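Side-chain contacts in pilus assembly protein CpaE (Caulobacter crescentus, PDB 4N0P), which probably binds and hydrolyses ATP in pilus assembly, and is represented here by its receiver-like domain alone: residues A[57-62]-A[87-92]; A[32-37]-A[76-81]; A[65-70]-A[94-99]. All blocks are in the same frame, centred on the assembly; numbering follows the deposited sequence. Where two conformers were deposited one is given.

Contact 1 of 3, residues A[57-62]-A[87-92]; sequences GGLEAA and LHLLDS
In the receiver-like doubly wound α/β fold, neighbouring helices on one face of the parallel sheet are sealed by leucines, and here L59 of helix 58-65 meets L89 and L90 of helix 83-94. The two helices run nearly in the same direction, as successive right-handed β-α-β crossovers require: their short segments make an angle of 20° and come within 9.7 Å, axis to axis. At that spacing side chains must fill the gap. L59 does most of this from its side. Its CG stands anti to the backbone N (chi1 177°), which sends the isobutyl group outwards from its helix, and CD2 settles on L89 CB at 3.5 Å. The two leucines slide past one another in opposite directions, so the branch end of L59 rests against the root of L89 rather than against its methyl groups. L90, one residue further on, crosses L59 at about a right angle, with its CG 4.1 Å from L59 CD2. Beyond the two segments, L59 also packs on L86 and L93 of the same opposite helix and on V77 of strand 74-77, so the side chain is enclosed by a helix face and by the sheet beneath. E60 adds a second touch. Its chain bends at chi2 (85°) and lies obliquely along the end of L89, while OE2 makes a weak hydrogen bond with the hydroxyl of T79 and has the carboxylate of D81 close by. A single methyl of L89 meets both the stem and the carboxylate of the glutamate: L89 CD1 is 3.7 Å from E60 CG and the same 3.7 Å from E60 OE2.

Contact 2 of 3, residues A[32-37]-A[76-81]; sequences PETAAL and MVETLD
The carboxy-terminal edge of the sheet, where receiver domains carry their phosphoacceptor site, is occupied here by a buried pair, T34 and E78. E78 directly follows strand 74-77, the position at which a canonical receiver probably has its aspartate; glutamate there, with Q129 close by, is consistent with a diverged site. The side chains approach from opposite directions. That of E78 is fully stretched, CG anti to the backbone N (chi1 -176°) and extended beyond CG, so the carboxylate is carried across to the first turn of helix 32-42. T34 turns its hydroxyl beside its own backbone N (chi1 -57°) and gives the proton to the glutamate: T34 OG1 lies 2.5 Å from E78 OE2, a short bond made on the syn side of the oxygen but 28° out of the carboxylate plane. The second oxygen has another task. E78 OE1 is 3.4 Å from T34 OG1 at an angle too poor for a bond, and it instead accepts from the backbone N atoms of A30 and R31. It also has carbon neighbours, T34 CB at 3.3 Å and T34 CG2 at 3.5 Å, so the methyl side of the threonine backs the same carboxylate its hydroxyl binds. One hydroxyl and two peptide NH groups thus grip the carboxylate and fix its rotation, and Q129 acts in the second shell by holding the hydroxyl through NE2. On the sheet side, V106 of strand 102-107 touches both T34 and E78, L37 leads helix 32-42 onto P133 and V136 of helix 133-144, and M76 and V77 continue into the sheet.

Contact 3 of 3, residues A[65-70]-A[94-99]; sequences YYQNQP and AQVCDP
Q67 NE2 is hydrogen-bonded to the backbone O of V63, back in the preceding helix, and this bond holds its amide over V96, the residue that carries most of the contact. The glutamine starts away from the opposite segment and returns to it: with chi1 at -66°, CG lies beside the backbone N, and the bend at chi2 (-56°) brings the amide round. It then crosses the valine at about a right angle, Q67 NE2 coming 3.6 Å from V96 CG1. The other methyl serves a different neighbour, V96 CG2 lying 3.8 Å from Y66 CB, while Y66 O comes within 3.5 Å of V96 CB. V96 thus rests on a carbonyl, a tyrosine CB and a glutamine amide, of which only the CB contact is apolar. Both segments are the turns that leave helices 58-65 and 83-94 on one face of the receiver-like α/β fold; each leads into the next parallel strand, and A94 to C97 forms a type I β turn. The tyrosine ring itself is directed elsewhere: Y66 OH bonds to H26 ND1, and the side chain touches T71 and P72. Further along, proline packs closely on aspartate. D98 has CG beside its backbone N (chi1 -57°), and D98 OD2 lies 3.2 Å from P70 CB and 3.4 Å from P70 CA, while also being hydrogen-bonded to a residue just outside the two segments. The backbone N of D98 is bonded to OG1 of T71, the residue after this proline.

In the fold
The three contacts interleave: their segments come along the chain as 32-37, 57-62, 65-70, 76-81, 87-92 and 94-99, as expected when consecutive β-α units of a five-stranded parallel sheet pack side by side. Contacts 1 and 3 share helices 58-65 and 83-94: the first joins their bodies, the other the turns after them, with centres about 11 Å apart. Contact 2 lies at the carboxy-terminal edge of the sheet, where helix 32-42 meets the end of strand 74-77, about 13 Å from contact 1 and 20 Å from contact 3, centre to centre. L59 N, 2.9 Å from E78 O in a probable hydrogen bond, gives site edge and helix pair a backbone link.

Contact 1 of 3, residues A[57-62]-A[87-92]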
ATOM      1  N   GLY A  57      -1.829  13.250  -1.252  1.00 28.40           N
ATOM      2  CA  GLY A  57      -2.852  13.278  -2.285  1.00 26.84           C
ATOM      3  C   GLY A  57      -3.564  11.975  -2.530  1.00 27.92           C
ATOM      4  O   GLY A  57      -4.381  11.906  -3.455  1.00 25.87           O
ATOM      5  N   GLY A  58      -3.216  10.947  -1.745  1.00 25.20           N
ATOM      6  CA  GLY A  58      -3.832   9.623  -1.794  1.00 25.23           C
ATOM      7  C   GLY A  58      -3.897   8.944  -3.145  1.00 24.79           C
ATOM      8  O   GLY A  58      -3.109   9.251  -4.042  1.00 22.78           O
ATOM      9  N   LEU A  59      -4.857   8.017  -3.299  1.00 22.63           N
ATOM     10  CA  LEU A  59      -5.031   7.245  -4.529  1.00 21.30           C
ATOM     11  C   LEU A  59      -5.236   8.158  -5.760  1.00 25.58           C
ATOM     12  O   LEU A  59      -4.726   7.863  -6.844  1.00 25.25           O
ATOM     13  CB  LEU A  59      -6.211   6.286  -4.349  1.00 22.00           C
ATOM     14  CG  LEU A  59      -6.623   5.427  -5.534  1.00 26.03           C
ATOM     15  CD1 LEU A  59      -5.453   4.673  -6.149  1.00 25.28           C
ATOM     16  CD2 LEU A  59      -7.676   4.451  -5.106  1.00 29.49           C
ATOM     17  N   GLU A  60      -5.945   9.292  -5.586  1.00 25.23           N
ATOM     18  CA  GLU A  60      -6.166  10.241  -6.694  1.00 26.38           C
ATOM     19  C   GLU A  60      -4.828  10.748  -7.250  1.00 27.97           C
ATOM     20  O   GLU A  60      -4.628  10.735  -8.461  1.00 27.15           O
ATOM     21  CB  GLU A  60      -7.032  11.423  -6.207  1.00 28.47           C
ATOM     22  CG  GLU A  60      -8.420  11.010  -5.719  1.00 45.47           C
ATOM     23  CD  GLU A  60      -8.664  10.542  -4.282  1.00 72.67           C
ATOM     24  OE1 GLU A  60      -7.736  10.051  -3.591  1.00 37.97           O
ATOM     25  OE2 GLU A  60      -9.847  10.597  -3.878  1.00 75.02           O
ATOM     26  N   ALA A  61      -3.875  11.105  -6.351  1.00 24.03           N
ATOM     27  CA  ALA A  61      -2.552  11.567  -6.785  1.00 23.86           C
ATOM     28  C   ALA A  61      -1.754  10.419  -7.381  1.00 26.51           C
ATOM     29  O   ALA A  61      -0.951  10.643  -8.281  1.00 26.32           O
ATOM     30  CB  ALA A  61      -1.787  12.148  -5.616  1.00 25.11           C
ATOM     31  N   ALA A  62      -1.985   9.190  -6.886  1.00 22.27           N
ATOM     32  CA  ALA A  62      -1.283   8.010  -7.419  1.00 21.22           C
ATOM     33  C   ALA A  62      -1.650   7.802  -8.886  1.00 23.34           C
ATOM     34  O   ALA A  62      -0.765   7.639  -9.719  1.00 23.06           O
ATOM     35  CB  ALA A  62      -1.632   6.761  -6.600  1.00 22.22           C
ATOM     36  N   LEU A  87     -13.019   2.049  -5.486  1.00 31.26           N
ATOM     37  CA  LEU A  87     -13.038   1.033  -6.539  1.00 30.80           C
ATOM     38  C   LEU A  87     -12.899   1.626  -7.933  1.00 37.59           C
ATOM     39  O   LEU A  87     -12.110   1.107  -8.728  1.00 37.71           O
ATOM     40  CB  LEU A  87     -14.288   0.164  -6.417  1.00 30.24           C
ATOM     41  CG  LEU A  87     -14.281  -0.666  -5.148  1.00 33.19           C
ATOM     42  CD1 LEU A  87     -15.677  -1.148  -4.793  1.00 33.86           C
ATOM     43  CD2 LEU A  87     -13.256  -1.776  -5.225  1.00 34.00           C
ATOM     44  N   HIS A  88     -13.578   2.749  -8.210  1.00 37.01           N
ATOM     45  CA  HIS A  88     -13.457   3.414  -9.508  1.00 38.73           C
ATOM     46  C   HIS A  88     -11.997   3.871  -9.774  1.00 39.27           C
ATOM     47  O   HIS A  88     -11.449   3.680 -10.864  1.00 40.14           O
ATOM     48  CB  HIS A  88     -14.421   4.612  -9.570  1.00 42.23           C
ATOM     49  CG  HIS A  88     -14.244   5.455 -10.796  1.00 48.22           C
ATOM     50  ND1 HIS A  88     -14.661   5.014 -12.044  1.00 51.22           N
ATOM     51  CD2 HIS A  88     -13.692   6.686 -10.929  1.00 52.14           C
ATOM     52  CE1 HIS A  88     -14.336   5.979 -12.895  1.00 51.78           C
ATOM     53  NE2 HIS A  88     -13.755   7.009 -12.271  1.00 52.36           N
ATOM     54  N   LEU A  89     -11.364   4.449  -8.757  1.00 33.03           N
ATOM     55  CA  LEU A  89      -9.987   4.917  -8.890  1.00 31.03           C
ATOM     56  C   LEU A  89      -9.015   3.751  -9.026  1.00 31.95           C
ATOM     57  O   LEU A  89      -8.017   3.888  -9.730  1.00 30.29           O
ATOM     58  CB  LEU A  89      -9.608   5.809  -7.711  1.00 30.84           C
ATOM     59  CG  LEU A  89     -10.249   7.207  -7.672  1.00 35.35           C
ATOM     60  CD1 LEU A  89     -10.153   7.795  -6.293  1.00 36.64           C
ATOM     61  CD2 LEU A  89      -9.603   8.129  -8.648  1.00 37.51           C
ATOM     62  N   LEU A  90      -9.320   2.591  -8.406  1.00 29.11           N
ATOM     63  CA  LEU A  90      -8.457   1.402  -8.545  1.00 29.28           C
ATOM     64  C   LEU A  90      -8.488   0.872  -9.983  1.00 34.72           C
ATOM     65  O   LEU A  90      -7.455   0.418 -10.487  1.00 34.53           O
ATOM     66  CB  LEU A  90      -8.815   0.296  -7.544  1.00 29.01           C
ATOM     67  CG  LEU A  90      -8.363   0.543  -6.105  1.00 31.63           C
ATOM     68  CD1 LEU A  90      -8.959  -0.462  -5.192  1.00 30.19           C
ATOM     69  CD2 LEU A  90      -6.848   0.496  -5.961  1.00 33.67           C
ATOM     70  N   ASP A  91      -9.649   0.991 -10.662  1.00 33.29           N
ATOM     71  CA  ASP A  91      -9.784   0.632 -12.086  1.00 33.32           C
ATOM     72  C   ASP A  91      -8.839   1.525 -12.928  1.00 36.47           C
ATOM     73  O   ASP A  91      -8.097   1.027 -13.775  1.00 36.01           O
ATOM     74  CB  ASP A  91     -11.257   0.795 -12.548  1.00 36.31           C
ATOM     75  CG  ASP A  91     -12.278  -0.232 -12.055  1.00 57.10           C
ATOM     76  OD1 ASP A  91     -11.869  -1.367 -11.706  1.00 59.64           O
ATOM     77  OD2 ASP A  91     -13.487   0.092 -12.044  1.00 67.91           O
ATOM     78  N   SER A  92      -8.810   2.844 -12.632  1.00 33.35           N
ATOM     79  CA  SER A  92      -7.924   3.804 -13.307  1.00 32.63           C
ATOM     80  C   SER A  92      -6.445   3.499 -13.002  1.00 34.39           C
ATOM     81  O   SER A  92      -5.597   3.588 -13.894  1.00 33.84           O
ATOM     82  CB  SER A  92      -8.261   5.228 -12.880  1.00 35.28           C
ATOM     83  OG  SER A  92      -9.586   5.576 -13.250  1.00 44.65           O
TER

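Contact 2 of 3, residues A[32-37]-A[76-81]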
ATOM      1  N   PRO A  32      -2.892  11.874   7.877  1.00 27.28           N
ATOM      2  CA  PRO A  32      -1.588  12.075   8.538  1.00 27.38           C
ATOM      3  C   PRO A  32      -1.156  10.895   9.408  1.00 28.49           C
ATOM      4  O   PRO A  32       0.038  10.601   9.476  1.00 25.86           O
ATOM      5  CB  PRO A  32      -1.827  13.314   9.417  1.00 29.47           C
ATOM      6  CG  PRO A  32      -2.974  14.010   8.812  1.00 34.78           C
ATOM      7  CD  PRO A  32      -3.851  12.941   8.240  1.00 30.14           C
ATOM      8  N   GLU A  33      -2.107  10.199  10.051  1.00 23.74           N
ATOM      9  CA  GLU A  33      -1.790   9.033  10.892  1.00 24.76           C
ATOM     10  C   GLU A  33      -1.210   7.888  10.041  1.00 25.15           C
ATOM     11  O   GLU A  33      -0.331   7.168  10.511  1.00 24.04           O
ATOM     12  CB  GLU A  33      -3.013   8.537  11.700  1.00 27.30           C
ATOM     13  CG  GLU A  33      -4.310   8.413  10.909  1.00 41.00           C
ATOM     14  CD  GLU A  33      -5.242   9.600  11.035  1.00 69.29           C
ATOM     15  OE1 GLU A  33      -4.822  10.725  10.683  1.00 36.85           O
ATOM     16  OE2 GLU A  33      -6.404   9.400  11.459  1.00 77.15           O
ATOM     17  N   THR A  34      -1.697   7.733   8.795  1.00 22.38           N
ATOM     18  CA  THR A  34      -1.197   6.680   7.910  1.00 21.93           C
ATOM     19  C   THR A  34       0.228   7.026   7.461  1.00 23.99           C
ATOM     20  O   THR A  34       1.087   6.152   7.476  1.00 22.76           O
ATOM     21  CB  THR A  34      -2.144   6.522   6.719  1.00 30.35           C
ATOM     22  OG1 THR A  34      -3.453   6.231   7.218  1.00 26.46           O
ATOM     23  CG2 THR A  34      -1.670   5.451   5.716  1.00 29.47           C
ATOM     24  N   ALA A  35       0.474   8.305   7.070  1.00 23.02           N
ATOM     25  CA  ALA A  35       1.808   8.744   6.636  1.00 23.56           C
ATOM     26  C   ALA A  35       2.817   8.511   7.749  1.00 24.35           C
ATOM     27  O   ALA A  35       3.860   7.939   7.489  1.00 24.10           O
ATOM     28  CB  ALA A  35       1.777  10.231   6.237  1.00 25.05           C
ATOM     29  N   ALA A  36       2.465   8.867   8.995  1.00 21.69           N
ATOM     30  CA  ALA A  36       3.343   8.694  10.167  1.00 22.57           C
ATOM     31  C   ALA A  36       3.656   7.216  10.439  1.00 24.97           C
ATOM     32  O   ALA A  36       4.802   6.877  10.711  1.00 24.39           O
ATOM     33  CB  ALA A  36       2.704   9.325  11.398  1.00 24.05           C
ATOM     34  N   LEU A  37       2.656   6.340  10.302  1.00 21.96           N
ATOM     35  CA  LEU A  37       2.795   4.905  10.500  1.00 22.55           C
ATOM     36  C   LEU A  37       3.733   4.304   9.458  1.00 23.65           C
ATOM     37  O   LEU A  37       4.582   3.504   9.799  1.00 25.02           O
ATOM     38  CB  LEU A  37       1.393   4.257  10.387  1.00 23.95           C
ATOM     39  CG  LEU A  37       1.383   2.757  10.158  1.00 30.63           C
ATOM     40  CD1 LEU A  37       1.470   2.023  11.469  1.00 32.06           C
ATOM     41  CD2 LEU A  37       0.154   2.366   9.349  1.00 33.34           C
ATOM     42  N   MET A  76       1.333   1.664  -2.259  1.00 19.05           N
ATOM     43  CA  MET A  76       0.404   1.664  -1.122  1.00 18.49           C
ATOM     44  C   MET A  76      -0.498   2.875  -1.275  1.00 21.94           C
ATOM     45  O   MET A  76      -0.001   3.975  -1.549  1.00 21.26           O
ATOM     46  CB  MET A  76       1.163   1.717   0.219  1.00 21.58           C
ATOM     47  CG  MET A  76       2.037   0.517   0.462  1.00 26.15           C
ATOM     48  SD  MET A  76       2.823   0.578   2.110  1.00 30.87           S
ATOM     49  CE  MET A  76       1.467   0.290   3.142  1.00 27.86           C
ATOM     50  N   VAL A  77      -1.822   2.679  -1.224  1.00 19.20           N
ATOM     51  CA  VAL A  77      -2.738   3.796  -1.477  1.00 19.35           C
ATOM     52  C   VAL A  77      -3.820   3.897  -0.408  1.00 23.89           C
ATOM     53  O   VAL A  77      -4.209   2.913   0.218  1.00 23.27           O
ATOM     54  CB  VAL A  77      -3.378   3.735  -2.885  1.00 21.92           C
ATOM     55  CG1 VAL A  77      -2.337   3.955  -3.987  1.00 21.50           C
ATOM     56  CG2 VAL A  77      -4.146   2.424  -3.088  1.00 21.44           C
ATOM     57  N   GLU A  78      -4.386   5.103  -0.290  1.00 21.79           N
ATOM     58  CA  GLU A  78      -5.447   5.376   0.661  1.00 21.17           C
ATOM     59  C   GLU A  78      -6.331   6.469   0.066  1.00 26.29           C
ATOM     60  O   GLU A  78      -5.846   7.292  -0.711  1.00 26.04           O
ATOM     61  CB  GLU A  78      -4.784   5.838   1.966  1.00 21.94           C
ATOM     62  CG  GLU A  78      -5.675   6.094   3.145  1.00 24.67           C
ATOM     63  CD  GLU A  78      -4.953   6.651   4.355  1.00 42.12           C
ATOM     64  OE1 GLU A  78      -4.056   7.512   4.178  1.00 32.46           O
ATOM     65  OE2 GLU A  78      -5.299   6.236   5.485  1.00 32.34           O
ATOM     66  N   THR A  79      -7.610   6.482   0.415  1.00 26.55           N
ATOM     67  CA  THR A  79      -8.508   7.558  -0.044  1.00 28.18           C
ATOM     68  C   THR A  79      -9.392   8.017   1.123  1.00 33.96           C
ATOM     69  O   THR A  79      -9.676   7.215   2.008  1.00 32.94           O
ATOM     70  CB  THR A  79      -9.346   7.118  -1.263  1.00 37.43           C
ATOM     71  OG1 THR A  79     -10.165   8.225  -1.674  1.00 43.51           O
ATOM     72  CG2 THR A  79     -10.236   5.910  -0.971  1.00 35.35           C
ATOM     73  N   LEU A  80      -9.849   9.275   1.106  1.00 34.65           N
ATOM     74  CA  LEU A  80     -10.807   9.769   2.108  1.00 36.28           C
ATOM     75  C   LEU A  80     -12.261   9.683   1.596  1.00 43.03           C
ATOM     76  O   LEU A  80     -13.189  10.021   2.332  1.00 43.34           O
ATOM     77  CB  LEU A  80     -10.509  11.253   2.418  1.00 36.88           C
ATOM     78  CG  LEU A  80      -9.160  11.626   3.013  1.00 41.61           C
ATOM     79  CD1 LEU A  80      -8.838  13.085   2.711  1.00 43.14           C
ATOM     80  CD2 LEU A  80      -9.160  11.418   4.495  1.00 41.23           C
ATOM     81  N   ASP A  81     -12.455   9.271   0.330  1.00 41.43           N
ATOM     82  CA  ASP A  81     -13.752   9.382  -0.330  1.00 43.05           C
ATOM     83  C   ASP A  81     -14.740   8.173  -0.322  1.00 49.00           C
ATOM     84  O   ASP A  81     -15.839   8.321  -0.865  1.00 50.15           O
ATOM     85  CB  ASP A  81     -13.539   9.857  -1.772  1.00 45.68           C
ATOM     86  CG  ASP A  81     -12.973  11.263  -1.873  1.00 60.42           C
ATOM     87  OD1 ASP A  81     -13.254  12.088  -0.971  1.00 60.65           O
ATOM     88  OD2 ASP A  81     -12.282  11.553  -2.872  1.00 70.63           O
TER

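Contact 3 of 3, residues A[65-70]-A[94-99]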
ATOM      1  N   TYR A  65       0.109  10.469 -10.899  1.00 25.92           N
ATOM      2  CA  TYR A  65       1.568  10.231 -10.875  1.00 24.30           C
ATOM      3  C   TYR A  65       2.010   9.219 -11.946  1.00 27.81           C
ATOM      4  O   TYR A  65       3.047   9.412 -12.583  1.00 27.79           O
ATOM      5  CB  TYR A  65       2.010   9.698  -9.475  1.00 25.72           C
ATOM      6  CG  TYR A  65       3.492   9.831  -9.206  1.00 25.55           C
ATOM      7  CD1 TYR A  65       4.378   8.805  -9.532  1.00 25.57           C
ATOM      8  CD2 TYR A  65       4.006  10.952  -8.558  1.00 27.61           C
ATOM      9  CE1 TYR A  65       5.753   8.943  -9.331  1.00 21.81           C
ATOM     10  CE2 TYR A  65       5.382  11.090  -8.334  1.00 28.23           C
ATOM     11  CZ  TYR A  65       6.252  10.099  -8.754  1.00 30.99           C
ATOM     12  OH  TYR A  65       7.602  10.252  -8.523  1.00 29.47           O
ATOM     13  N   TYR A  66       1.268   8.102 -12.070  1.00 23.53           N
ATOM     14  CA  TYR A  66       1.681   6.998 -12.939  1.00 23.55           C
ATOM     15  C   TYR A  66       1.223   7.122 -14.393  1.00 29.64           C
ATOM     16  O   TYR A  66       1.498   6.237 -15.199  1.00 27.04           O
ATOM     17  CB  TYR A  66       1.275   5.650 -12.330  1.00 22.89           C
ATOM     18  CG  TYR A  66       1.956   5.417 -10.989  1.00 19.89           C
ATOM     19  CD1 TYR A  66       3.353   5.418 -10.878  1.00 20.19           C
ATOM     20  CD2 TYR A  66       1.209   5.192  -9.836  1.00 20.54           C
ATOM     21  CE1 TYR A  66       3.988   5.204  -9.647  1.00 20.11           C
ATOM     22  CE2 TYR A  66       1.835   5.002  -8.590  1.00 20.67           C
ATOM     23  CZ  TYR A  66       3.221   5.009  -8.508  1.00 21.20           C
ATOM     24  OH  TYR A  66       3.839   4.797  -7.303  1.00 21.28           O
ATOM     25  N   GLN A  67       0.600   8.265 -14.751  1.00 31.09           N
ATOM     26  CA  GLN A  67       0.255   8.510 -16.153  1.00 32.65           C
ATOM     27  C   GLN A  67       1.545   8.647 -16.946  1.00 42.47           C
ATOM     28  O   GLN A  67       1.637   8.124 -18.056  1.00 45.26           O
ATOM     29  CB  GLN A  67      -0.599   9.782 -16.308  1.00 33.50           C
ATOM     30  CG  GLN A  67      -1.986   9.691 -15.664  1.00 35.59           C
ATOM     31  CD  GLN A  67      -2.806   8.528 -16.152  1.00 46.07           C
ATOM     32  OE1 GLN A  67      -2.908   8.267 -17.362  1.00 43.47           O
ATOM     33  NE2 GLN A  67      -3.387   7.784 -15.211  1.00 32.81           N
ATOM     34  N   ASN A  68       2.552   9.292 -16.326  1.00 39.93           N
ATOM     35  CA  ASN A  68       3.866   9.570 -16.896  1.00 41.34           C
ATOM     36  C   ASN A  68       5.053   8.784 -16.259  1.00 43.27           C
ATOM     37  O   ASN A  68       6.059   8.604 -16.951  1.00 45.22           O
ATOM     38  CB  ASN A  68       4.149  11.060 -16.825  1.00 49.96           C
ATOM     39  CG  ASN A  68       3.916  11.685 -15.470  1.00 84.54           C
ATOM     40  OD1 ASN A  68       4.738  11.559 -14.563  1.00 83.21           O
ATOM     41  ND2 ASN A  68       2.807  12.407 -15.322  1.00 76.27           N
ATOM     42  N   GLN A  69       4.963   8.330 -14.986  1.00 34.04           N
ATOM     43  CA  GLN A  69       6.055   7.560 -14.376  1.00 31.38           C
ATOM     44  C   GLN A  69       5.713   6.052 -14.291  1.00 28.46           C
ATOM     45  O   GLN A  69       4.544   5.697 -14.088  1.00 26.58           O
ATOM     46  CB  GLN A  69       6.417   8.061 -12.960  1.00 32.82           C
ATOM     47  CG  GLN A  69       7.256   9.332 -12.879  1.00 34.65           C
ATOM     48  CD  GLN A  69       8.656   9.207 -13.432  1.00 43.83           C
ATOM     49  OE1 GLN A  69       8.929   9.615 -14.558  1.00 40.73           O
ATOM     50  NE2 GLN A  69       9.573   8.682 -12.648  1.00 35.98           N
ATOM     51  N   PRO A  70       6.710   5.154 -14.397  1.00 24.59           N
ATOM     52  CA  PRO A  70       6.407   3.716 -14.211  1.00 24.86           C
ATOM     53  C   PRO A  70       6.148   3.383 -12.736  1.00 24.88           C
ATOM     54  O   PRO A  70       6.593   4.124 -11.838  1.00 23.66           O
ATOM     55  CB  PRO A  70       7.665   3.018 -14.711  1.00 27.01           C
ATOM     56  CG  PRO A  70       8.785   3.999 -14.414  1.00 30.95           C
ATOM     57  CD  PRO A  70       8.155   5.381 -14.632  1.00 26.65           C
ATOM     58  N   ALA A  94      -5.171   0.511 -12.197  1.00 31.22           N
ATOM     59  CA  ALA A  94      -4.834  -0.764 -12.867  1.00 32.24           C
ATOM     60  C   ALA A  94      -4.402  -0.541 -14.308  1.00 36.15           C
ATOM     61  O   ALA A  94      -3.532  -1.256 -14.788  1.00 36.76           O
ATOM     62  CB  ALA A  94      -6.015  -1.726 -12.818  1.00 33.39           C
ATOM     63  N   GLN A  95      -4.946   0.495 -14.970  1.00 32.87           N
ATOM     64  CA  GLN A  95      -4.603   0.811 -16.364  1.00 33.64           C
ATOM     65  C   GLN A  95      -3.161   1.307 -16.523  1.00 37.42           C
ATOM     66  O   GLN A  95      -2.619   1.213 -17.619  1.00 37.59           O
ATOM     67  CB  GLN A  95      -5.562   1.871 -16.929  1.00 35.84           C
ATOM     68  CG  GLN A  95      -7.009   1.398 -17.062  1.00 53.86           C
ATOM     69  CD  GLN A  95      -7.843   2.440 -17.750  1.00 80.03           C
ATOM     70  OE1 GLN A  95      -7.997   3.567 -17.269  1.00 78.19           O
ATOM     71  NE2 GLN A  95      -8.340   2.112 -18.938  1.00 74.38           N
ATOM     72  N   VAL A  96      -2.542   1.836 -15.455  1.00 31.26           N
ATOM     73  CA  VAL A  96      -1.182   2.387 -15.526  1.00 31.42           C
ATOM     74  C   VAL A  96      -0.202   1.575 -14.641  1.00 37.83           C
ATOM     75  O   VAL A  96       0.892   2.057 -14.331  1.00 39.45           O
ATOM     76  CB  VAL A  96      -1.146   3.914 -15.177  1.00 35.09           C
ATOM     77  CG1 VAL A  96      -1.755   4.746 -16.308  1.00 35.23           C
ATOM     78  CG2 VAL A  96      -1.846   4.213 -13.842  1.00 34.43           C
ATOM     79  N   CYS A  97      -0.600   0.354 -14.263  1.00 34.50           N
ATOM     80  CA  CYS A  97       0.247  -0.497 -13.435  0.70 34.80           C
ATOM     81  C   CYS A  97       1.054  -1.423 -14.276  1.00 37.36           C
ATOM     82  O   CYS A  97       0.550  -2.104 -15.178  1.00 37.99           O
ATOM     83  CB  CYS A  97      -0.567  -1.262 -12.409  0.70 35.45           C
ATOM     84  SG  CYS A  97      -0.795  -0.359 -10.864  0.70 38.94           S
ATOM     85  N   ASP A  98       2.322  -1.447 -13.981  1.00 30.26           N
ATOM     86  CA  ASP A  98       3.243  -2.265 -14.710  1.00 28.89           C
ATOM     87  C   ASP A  98       3.109  -3.714 -14.165  1.00 25.60           C
ATOM     88  O   ASP A  98       2.741  -3.865 -12.991  1.00 22.82           O
ATOM     89  CB  ASP A  98       4.619  -1.614 -14.573  1.00 32.45           C
ATOM     90  CG  ASP A  98       4.599  -0.141 -15.079  1.00 49.40           C
ATOM     91  OD1 ASP A  98       3.525   0.322 -15.558  1.00 50.65           O
ATOM     92  OD2 ASP A  98       5.654   0.519 -15.037  1.00 54.81           O
ATOM     93  N   PRO A  99       3.613  -4.683 -14.974  0.50 22.30           N
ATOM     94  CA  PRO A  99       3.767  -6.048 -14.478  0.50 22.35           C
ATOM     95  C   PRO A  99       4.779  -6.032 -13.352  0.50 26.62           C
ATOM     96  O   PRO A  99       5.734  -5.228 -13.364  0.50 24.40           O
ATOM     97  CB  PRO A  99       4.303  -6.819 -15.694  0.50 23.95           C
ATOM     98  CG  PRO A  99       4.056  -5.943 -16.858  0.50 27.57           C
ATOM     99  CD  PRO A  99       4.164  -4.558 -16.340  0.50 22.70           C
TER